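Local coordinates for protein prophage lambdalm01, antigen B (Listeria monocytogenes, PDB 4ACV) that is a prophage-encoded protein known as antigen B, which probably acts as a phage tail terminator closing the tail tube, at residues Leu80-Phe85 / Thr115-Ser120; Ile62-Asn67 / Glu75-Leu80. All blocks are in the same frame, centred on the assembly; numbering follows the deposited sequence.

Contact 1. Residues Leu80-Phe85 / Thr115-Ser120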
# COMPACT_ATOMS: atom_id res chain seq x y z
N LEU B 80 -30.05 1.02 13.05
CA LEU B 80 -30.42 2.42 13.10
C LEU B 80 -29.69 3.23 12.03
O LEU B 80 -30.30 4.02 11.31
CB LEU B 80 -30.17 3.00 14.49
CG LEU B 80 -31.16 2.47 15.54
CD1 LEU B 80 -30.79 2.90 16.96
CD2 LEU B 80 -32.59 2.87 15.18
N ILE B 81 -28.38 3.03 11.92
CA ILE B 81 -27.58 3.75 10.94
C ILE B 81 -28.07 3.49 9.51
O ILE B 81 -28.19 4.42 8.71
CB ILE B 81 -26.08 3.41 11.08
CG1 ILE B 81 -25.54 3.88 12.43
CG2 ILE B 81 -25.29 4.03 9.98
CD1 ILE B 81 -24.16 3.35 12.75
N GLN B 82 -28.39 2.23 9.20
CA GLN B 82 -28.94 1.90 7.88
C GLN B 82 -30.33 2.48 7.61
O GLN B 82 -30.73 2.61 6.46
CB GLN B 82 -28.99 0.39 7.69
CG GLN B 82 -27.64 -0.26 7.57
CD GLN B 82 -27.75 -1.68 7.10
OE1 GLN B 82 -27.96 -1.92 5.92
NE2 GLN B 82 -27.62 -2.62 8.03
N MET B 83 -31.07 2.78 8.68
CA MET B 83 -32.40 3.38 8.56
C MET B 83 -32.29 4.86 8.20
O MET B 83 -33.27 5.50 7.86
CB MET B 83 -33.18 3.23 9.88
CG MET B 83 -33.99 1.94 10.00
SD MET B 83 -34.91 1.79 11.57
CE MET B 83 -35.60 3.43 11.75
N GLY B 84 -31.08 5.41 8.29
CA GLY B 84 -30.86 6.78 7.89
C GLY B 84 -30.83 7.76 9.04
O GLY B 84 -31.07 7.41 10.19
N PHE B 85 -30.52 9.01 8.70
CA PHE B 85 -30.44 10.09 9.67
C PHE B 85 -30.74 11.38 8.91
O PHE B 85 -30.43 11.49 7.73
CB PHE B 85 -29.04 10.14 10.30
CG PHE B 85 -27.92 9.84 9.33
CD1 PHE B 85 -27.51 8.53 9.09
CD2 PHE B 85 -27.28 10.87 8.65
CE1 PHE B 85 -26.48 8.25 8.21
CE2 PHE B 85 -26.24 10.60 7.75
CZ PHE B 85 -25.84 9.28 7.53
N THR B 115 -17.50 -1.61 12.77
CA THR B 115 -18.37 -1.69 11.61
C THR B 115 -18.17 -0.47 10.71
O THR B 115 -18.33 0.66 11.16
CB THR B 115 -19.84 -1.74 12.04
OG1 THR B 115 -20.06 -2.88 12.89
CG2 THR B 115 -20.76 -1.80 10.82
N SER B 116 -17.83 -0.71 9.45
CA SER B 116 -17.51 0.38 8.54
C SER B 116 -18.61 0.67 7.54
O SER B 116 -19.14 -0.24 6.88
CB SER B 116 -16.18 0.14 7.83
OG SER B 116 -15.11 0.18 8.77
N PHE B 117 -18.94 1.95 7.44
CA PHE B 117 -19.99 2.44 6.56
C PHE B 117 -19.49 3.41 5.50
O PHE B 117 -18.48 4.11 5.68
CB PHE B 117 -21.07 3.15 7.37
CG PHE B 117 -21.86 2.24 8.26
CD1 PHE B 117 -22.95 1.53 7.75
CD2 PHE B 117 -21.54 2.10 9.60
CE1 PHE B 117 -23.70 0.69 8.56
CE2 PHE B 117 -22.29 1.26 10.42
CZ PHE B 117 -23.37 0.56 9.90
N GLU B 118 -20.22 3.45 4.41
CA GLU B 118 -20.07 4.49 3.42
C GLU B 118 -21.44 5.06 3.16
O GLU B 118 -22.37 4.32 2.84
CB GLU B 118 -19.52 3.93 2.11
CG GLU B 118 -19.50 4.95 1.00
CD GLU B 118 -18.94 4.39 -0.28
OE1 GLU B 118 -19.73 3.83 -1.09
OE2 GLU B 118 -17.72 4.49 -0.48
N VAL B 119 -21.58 6.36 3.32
CA VAL B 119 -22.84 7.01 2.99
C VAL B 119 -22.69 7.95 1.81
O VAL B 119 -21.69 8.65 1.70
CB VAL B 119 -23.44 7.78 4.18
CG1 VAL B 119 -23.74 6.83 5.33
CG2 VAL B 119 -22.51 8.90 4.61
N SER B 120 -23.70 7.94 0.94
CA SER B 120 -23.79 8.86 -0.18
C SER B 120 -24.78 9.96 0.14
O SER B 120 -25.93 9.70 0.52
CB SER B 120 -24.22 8.15 -1.46
OG SER B 120 -23.18 7.33 -1.96

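Contact 2. Residues Ile62-Asn67 / Glu75-Leu80. Unlike the reference sequence in segment 75-80: Met76 (reference Lys).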
# COMPACT_ATOMS: atom_id res chain seq x y z
N ILE B 62 -18.09 2.54 13.13
CA ILE B 62 -18.58 2.51 14.50
C ILE B 62 -17.75 1.54 15.31
O ILE B 62 -17.65 0.36 14.95
CB ILE B 62 -20.05 2.10 14.57
CG1 ILE B 62 -20.91 3.06 13.75
CG2 ILE B 62 -20.51 2.06 16.02
CD1 ILE B 62 -20.86 4.49 14.26
N HIS B 63 -17.16 2.04 16.40
CA HIS B 63 -16.39 1.22 17.33
C HIS B 63 -17.20 0.92 18.57
O HIS B 63 -17.49 1.82 19.35
CB HIS B 63 -15.09 1.92 17.72
CG HIS B 63 -14.14 2.09 16.58
ND1 HIS B 63 -13.20 1.13 16.26
CD2 HIS B 63 -13.98 3.09 15.69
CE1 HIS B 63 -12.50 1.55 15.22
NE2 HIS B 63 -12.95 2.74 14.86
N HIS B 64 -17.56 -0.34 18.75
CA HIS B 64 -18.37 -0.78 19.89
C HIS B 64 -17.55 -1.69 20.82
O HIS B 64 -17.32 -2.86 20.51
CB HIS B 64 -19.62 -1.51 19.38
CG HIS B 64 -20.67 -1.73 20.42
ND1 HIS B 64 -21.15 -0.72 21.23
CD2 HIS B 64 -21.37 -2.85 20.76
CE1 HIS B 64 -22.08 -1.21 22.04
NE2 HIS B 64 -22.24 -2.49 21.77
N TYR B 65 -17.09 -1.13 21.94
CA TYR B 65 -16.35 -1.90 22.95
C TYR B 65 -17.25 -2.33 24.09
O TYR B 65 -17.94 -1.50 24.68
CB TYR B 65 -15.21 -1.07 23.55
CG TYR B 65 -14.12 -0.68 22.60
CD1 TYR B 65 -14.27 0.42 21.77
CD2 TYR B 65 -12.93 -1.39 22.54
CE1 TYR B 65 -13.26 0.80 20.89
CE2 TYR B 65 -11.92 -1.02 21.68
CZ TYR B 65 -12.09 0.08 20.85
OH TYR B 65 -11.08 0.46 19.98
N THR B 66 -17.22 -3.61 24.43
CA THR B 66 -18.05 -4.14 25.49
C THR B 66 -17.25 -5.16 26.29
O THR B 66 -16.25 -5.68 25.81
CB THR B 66 -19.28 -4.84 24.92
OG1 THR B 66 -18.86 -5.68 23.83
CG2 THR B 66 -20.27 -3.82 24.40
N ASN B 67 -17.70 -5.42 27.51
CA ASN B 67 -17.07 -6.43 28.36
C ASN B 67 -17.09 -7.83 27.76
O ASN B 67 -16.27 -8.69 28.12
CB ASN B 67 -17.76 -6.45 29.72
CG ASN B 67 -17.41 -5.25 30.56
OD1 ASN B 67 -18.20 -4.81 31.39
ND2 ASN B 67 -16.22 -4.70 30.33
N GLU B 75 -26.06 -4.94 16.47
CA GLU B 75 -27.15 -4.91 15.50
C GLU B 75 -28.11 -3.74 15.70
O GLU B 75 -28.67 -3.23 14.73
CB GLU B 75 -27.94 -6.23 15.53
CG GLU B 75 -27.35 -7.31 14.64
CD GLU B 75 -28.19 -8.57 14.61
OE1 GLU B 75 -28.90 -8.85 15.60
OE2 GLU B 75 -28.13 -9.30 13.59
N MET B 76 -28.31 -3.32 16.94
CA MET B 76 -29.15 -2.15 17.18
C MET B 76 -28.52 -0.96 16.46
O MET B 76 -29.17 -0.30 15.64
CB MET B 76 -29.31 -1.89 18.68
CG MET B 76 -30.07 -0.60 19.05
SD MET B 76 -30.77 -0.66 20.71
CE MET B 76 -30.92 1.06 21.16
N ILE B 77 -27.25 -0.71 16.75
CA ILE B 77 -26.56 0.41 16.16
C ILE B 77 -26.58 0.28 14.64
O ILE B 77 -26.92 1.22 13.93
CB ILE B 77 -25.11 0.47 16.66
CG1 ILE B 77 -25.09 0.83 18.15
CG2 ILE B 77 -24.30 1.46 15.82
CD1 ILE B 77 -23.74 0.68 18.84
N ASP B 78 -26.22 -0.91 14.18
CA ASP B 78 -26.08 -1.17 12.76
C ASP B 78 -27.38 -0.89 12.01
O ASP B 78 -27.39 -0.31 10.93
CB ASP B 78 -25.69 -2.63 12.57
CG ASP B 78 -25.23 -2.93 11.17
OD1 ASP B 78 -24.04 -2.72 10.89
OD2 ASP B 78 -26.05 -3.40 10.35
N THR B 79 -28.50 -1.30 12.61
CA THR B 79 -29.80 -1.15 11.97
C THR B 79 -30.28 0.30 11.96
O THR B 79 -30.86 0.76 10.98
CB THR B 79 -30.85 -2.05 12.65
OG1 THR B 79 -30.44 -3.42 12.53
CG2 THR B 79 -32.22 -1.85 12.01
N LEU B 80 -30.05 1.02 13.05
CA LEU B 80 -30.42 2.42 13.10
C LEU B 80 -29.69 3.23 12.03
O LEU B 80 -30.30 4.02 11.31
CB LEU B 80 -30.17 3.00 14.49
CG LEU B 80 -31.16 2.47 15.54
CD1 LEU B 80 -30.79 2.90 16.96
CD2 LEU B 80 -32.59 2.87 15.18

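Contact 1. Residues Leu80-Phe85 / Thr115-Ser120
Ile81 lays its CG2 methyl over one face of the Phe117 ring. The methyl carbon lies 3.9 Å from the ring centroid and only 7° off the normal, a well-centred CH-pi contact. CG2 stands anti to the Ile81 backbone N, which sends the other branch, CG1, beside that N and on toward the sheet. CG2 covers the face, while the terminal CD1 sits beyond the rim of the same ring, 3.6 Å from Phe117 CE2. Gln82 comes across the phenylalanine at about a right angle and meets CE1 obliquely with its aliphatic CG. Its NE2 hydrogen-bonds to the backbone of another protein chain of the assembly. These contacts seat the end of helix 71-82 on strand 110-122, in an alpha+beta fold where the helix lies on an antiparallel sheet. Phe117 also meets the ring of His98 on the neighbouring strand 92-99. Beyond the helix, Gly84 has a positive phi of 99°, and the chain turns there. Phe85 follows and points its ring edge at the sheet. Val119 CG1 approaches from the opposite direction, in the ring plane, 3.9 Å from Phe85 CZ. The Phe85 side chain also touches Ala12 and Val13 of helix 6-19.

Contact 2. Residues Ile62-Asn67 / Glu75-Leu80
On the helix whose Ile77 meets Ile62 and His64, Glu75 O is gripped twice by Thr79. The backbone N of Thr79 gives the ordinary helical bond. Thr79 OG1 adds a second at 2.8 Å to Glu75 O, reaching it from the opposite face of the carbonyl plane with a tilt of 26°. This is one turn of helix 71-82. It follows strand 55-66 in the chain and packs back on it, a helix lying on an antiparallel sheet in an alpha+beta fold. Ile77 faces the strand with two branches. Its CG2, anti to the backbone N, meets Ile62 CG2 at 3.8 Å. The two isoleucines cross obliquely, methyl to methyl. The longer branch of Ile77 runs along to His64 and puts CD1 over one face of the imidazole, 4.1 Å from the centroid. That methyl is offset toward the ring rim, 24° off the normal. His64 is held at both nitrogens: NE2 bonds to Asp70 OD2 and ND1 to Thr38 OG1. These bonds would limit rotation of the ring under the methyl. The atom of His64 nearest to Ile77 CD1 is ND1, at 3.8 Å.

In the fold
From the N terminus, helix 6-19 comes first, then strands 37-48 and 55-66. Contact 2 closes a short loop: the chain leaves strand 55-66, turns, and returns along helix 71-82. Contact 1 opens at the end of that helix and closes a longer loop, through strands 92-99 and 101-107, on strand 110-122. The two are in series, neither nested nor crossed, and share Leu80. They tie one helix to two neighbouring strands of the antiparallel sheet. Between them, Thr115 O probably bonds to Ile62 N at 2.7 Å, and Ile81 packs on Ile62. The Asp78 side chain packs against Thr115 and Phe117.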